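Local structure of peptidylprolyl Isomerase (Naegleria fowleri, 6B4P) at residues T11-I16 / R21-I26. The protein is an FKBP-type peptidylprolyl isomerase that probably catalyses cis-trans isomerisation of peptide bonds preceding proline. Sequence-based numbering, arbitrary orientation.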
loop_
_atom_site.group_PDB
_atom_site.type_symbol
_atom_site.label_atom_id
_atom_site.label_comp_id
_atom_site.label_asym_id
_atom_site.label_seq_id
_atom_site.Cartn_x
_atom_site.Cartn_y
_atom_site.Cartn_z
ATOM N N THR A 11 -0.350 11.633 11.247
ATOM C CA THR A 11 0.982 11.638 11.841
ATOM C C THR A 11 2.008 12.277 10.904
ATOM O O THR A 11 1.688 12.619 9.766
ATOM C CB THR A 11 1.443 10.200 12.200
ATOM O OG1 THR A 11 1.563 9.398 11.013
ATOM C CG2 THR A 11 0.446 9.541 13.150
ATOM N N ASP A 12 3.234 12.459 11.394
ATOM C CA ASP A 12 4.353 12.698 10.496
ATOM C C ASP A 12 4.735 11.405 9.778
ATOM O O ASP A 12 4.260 10.315 10.110
ATOM C CB ASP A 12 5.558 13.235 11.259
ATOM C CG ASP A 12 5.441 14.714 11.570
ATOM O OD1 ASP A 12 5.270 15.519 10.622
ATOM O OD2 ASP A 12 5.521 15.065 12.765
ATOM N N TRP A 13 5.618 11.529 8.786
ATOM C CA TRP A 13 6.055 10.359 8.029
ATOM C C TRP A 13 6.787 9.365 8.927
ATOM O O TRP A 13 7.645 9.744 9.732
ATOM C CB TRP A 13 6.962 10.774 6.869
ATOM C CG TRP A 13 6.272 11.460 5.742
ATOM C CD1 TRP A 13 6.420 12.770 5.359
ATOM C CD2 TRP A 13 5.343 10.878 4.825
ATOM N NE1 TRP A 13 5.635 13.031 4.260
ATOM C CE2 TRP A 13 4.955 11.892 3.919
ATOM C CE3 TRP A 13 4.783 9.601 4.690
ATOM C CZ2 TRP A 13 4.049 11.663 2.883
ATOM C CZ3 TRP A 13 3.881 9.373 3.652
ATOM C CH2 TRP A 13 3.519 10.407 2.767
ATOM N N ILE A 14 6.428 8.096 8.793
ATOM C CA ILE A 14 7.022 6.969 9.507
ATOM C C ILE A 14 7.787 6.135 8.485
ATOM O O ILE A 14 7.171 5.599 7.558
ATOM C CB ILE A 14 5.946 6.114 10.199
ATOM C CG1 ILE A 14 5.155 6.954 11.202
ATOM C CG2 ILE A 14 6.569 4.893 10.872
ATOM C CD1 ILE A 14 3.865 6.306 11.647
ATOM N N PRO A 15 9.107 5.998 8.602
ATOM C CA PRO A 15 9.850 5.179 7.636
ATOM C C PRO A 15 9.550 3.697 7.803
ATOM O O PRO A 15 9.412 3.193 8.921
ATOM C CB PRO A 15 11.321 5.487 7.959
ATOM C CG PRO A 15 11.295 6.697 8.855
ATOM C CD PRO A 15 9.999 6.621 9.593
ATOM N N ILE A 16 9.457 2.999 6.674
ATOM C CA ILE A 16 9.209 1.559 6.637
ATOM C C ILE A 16 10.443 0.802 6.167
ATOM O O ILE A 16 10.859 -0.178 6.787
ATOM C CB ILE A 16 7.995 1.231 5.741
ATOM C CG1 ILE A 16 6.733 1.873 6.294
ATOM C CG2 ILE A 16 7.797 -0.281 5.640
ATOM C CD1 ILE A 16 5.614 1.851 5.308
ATOM N N ARG A 21 12.938 5.610 2.461
ATOM C CA ARG A 21 12.245 6.239 1.343
ATOM C C ARG A 21 10.835 5.693 1.147
ATOM O O ARG A 21 9.978 6.398 0.608
ATOM C CB ARG A 21 13.073 6.079 0.070
ATOM C CG ARG A 21 14.352 6.910 0.111
ATOM C CD ARG A 21 15.301 6.599 -1.034
ATOM N NE ARG A 21 14.671 6.768 -2.338
ATOM C CZ ARG A 21 14.404 5.767 -3.172
ATOM N NH1 ARG A 21 13.828 6.012 -4.341
ATOM N NH2 ARG A 21 14.720 4.520 -2.836
ATOM N N LEU A 22 10.576 4.455 1.565
ATOM C CA LEU A 22 9.220 3.928 1.662
ATOM C C LEU A 22 8.702 4.313 3.041
ATOM O O LEU A 22 9.323 3.972 4.052
ATOM C CB LEU A 22 9.200 2.407 1.492
ATOM C CG LEU A 22 7.870 1.675 1.710
ATOM C CD1 LEU A 22 6.924 1.986 0.563
ATOM C CD2 LEU A 22 8.093 0.171 1.837
ATOM N N LYS A 23 7.588 5.039 3.094
ATOM C CA LYS A 23 7.180 5.631 4.361
ATOM C C LYS A 23 5.671 5.800 4.383
ATOM O O LYS A 23 5.020 5.795 3.335
ATOM C CB LYS A 23 7.879 6.973 4.569
ATOM C CG LYS A 23 7.625 7.947 3.427
ATOM C CD LYS A 23 8.424 9.224 3.564
ATOM C CE LYS A 23 8.028 10.167 2.456
ATOM N NZ LYS A 23 8.490 11.554 2.717
ATOM N N LYS A 24 5.118 5.963 5.585
ATOM C CA LYS A 24 3.677 6.111 5.730
ATOM C C LYS A 24 3.325 7.126 6.810
ATOM O O LYS A 24 4.122 7.441 7.699
ATOM C CB LYS A 24 2.997 4.770 6.064
ATOM C CG LYS A 24 3.194 4.347 7.512
ATOM C CD LYS A 24 2.548 2.980 7.814
ATOM C CE LYS A 24 2.738 2.626 9.273
ATOM N NZ LYS A 24 2.135 1.286 9.636
ATOM N N LYS A 25 2.105 7.646 6.699
ATOM C CA LYS A 25 1.443 8.416 7.748
ATOM C C LYS A 25 0.196 7.646 8.155
ATOM O O LYS A 25 -0.565 7.210 7.286
ATOM C CB LYS A 25 1.059 9.815 7.262
ATOM C CG LYS A 25 2.244 10.738 6.989
ATOM C CD LYS A 25 1.871 11.876 6.047
ATOM C CE LYS A 25 0.645 12.638 6.512
ATOM N NZ LYS A 25 0.286 13.705 5.529
ATOM N N ILE A 26 -0.016 7.474 9.460
ATOM C CA ILE A 26 -1.199 6.764 9.928
ATOM C C ILE A 26 -2.367 7.741 9.932
ATOM O O ILE A 26 -2.283 8.827 10.516
ATOM C CB ILE A 26 -0.972 6.141 11.315
ATOM C CG1 ILE A 26 0.133 5.085 11.223
ATOM C CG2 ILE A 26 -2.259 5.514 11.846
ATOM C CD1 ILE A 26 0.505 4.449 12.544
#
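The indole of Trp13 lies between the side chains of Lys23 and Lys25, one over each face. Lys23 NZ makes a cation-pi contact, 3.5 Å from the centroid of the five-membered ring of Trp13 and 8° off its normal. On the opposite face, Lys25 CD sits 3.6 Å from the centroid of the six-membered ring of Trp13 in a CH-pi contact. Lys23 reaches the ring because its CG stands between the backbone N and carbonyl carbon (chi1 56°) and the chain then runs extended.

Backbone hydrogen bonds join the two segments. Ile14 N donates to Lys24 O at 2.6 Å, and Lys24 N returns a bond to Ile14 O at 2.9 Å. Just beyond the strands, on the side of the turn, Ile16 N binds Leu22 O at 2.8 Å. At the far end from the turn, a side chain joins in: Thr11 OG1 accepts from Ile26 N at 2.9 Å and donates to Asp12 O; Thr11 N to Ile26 O is only weak.

Ile14 CD1 meets Ile26 CD1 at 3.9 Å, and Ile16 CG2 meets Leu22 CD2. Ile16 CD1 also touches the aliphatic part of Lys24, whose NZ forms a salt bridge with Glu90.

Pairs Ile14-Lys24 and Pro15-Lys23 define an antiparallel beta hairpin, which strand 23-26 joins to strand 91-96 of the FKBP-type beta-sheet.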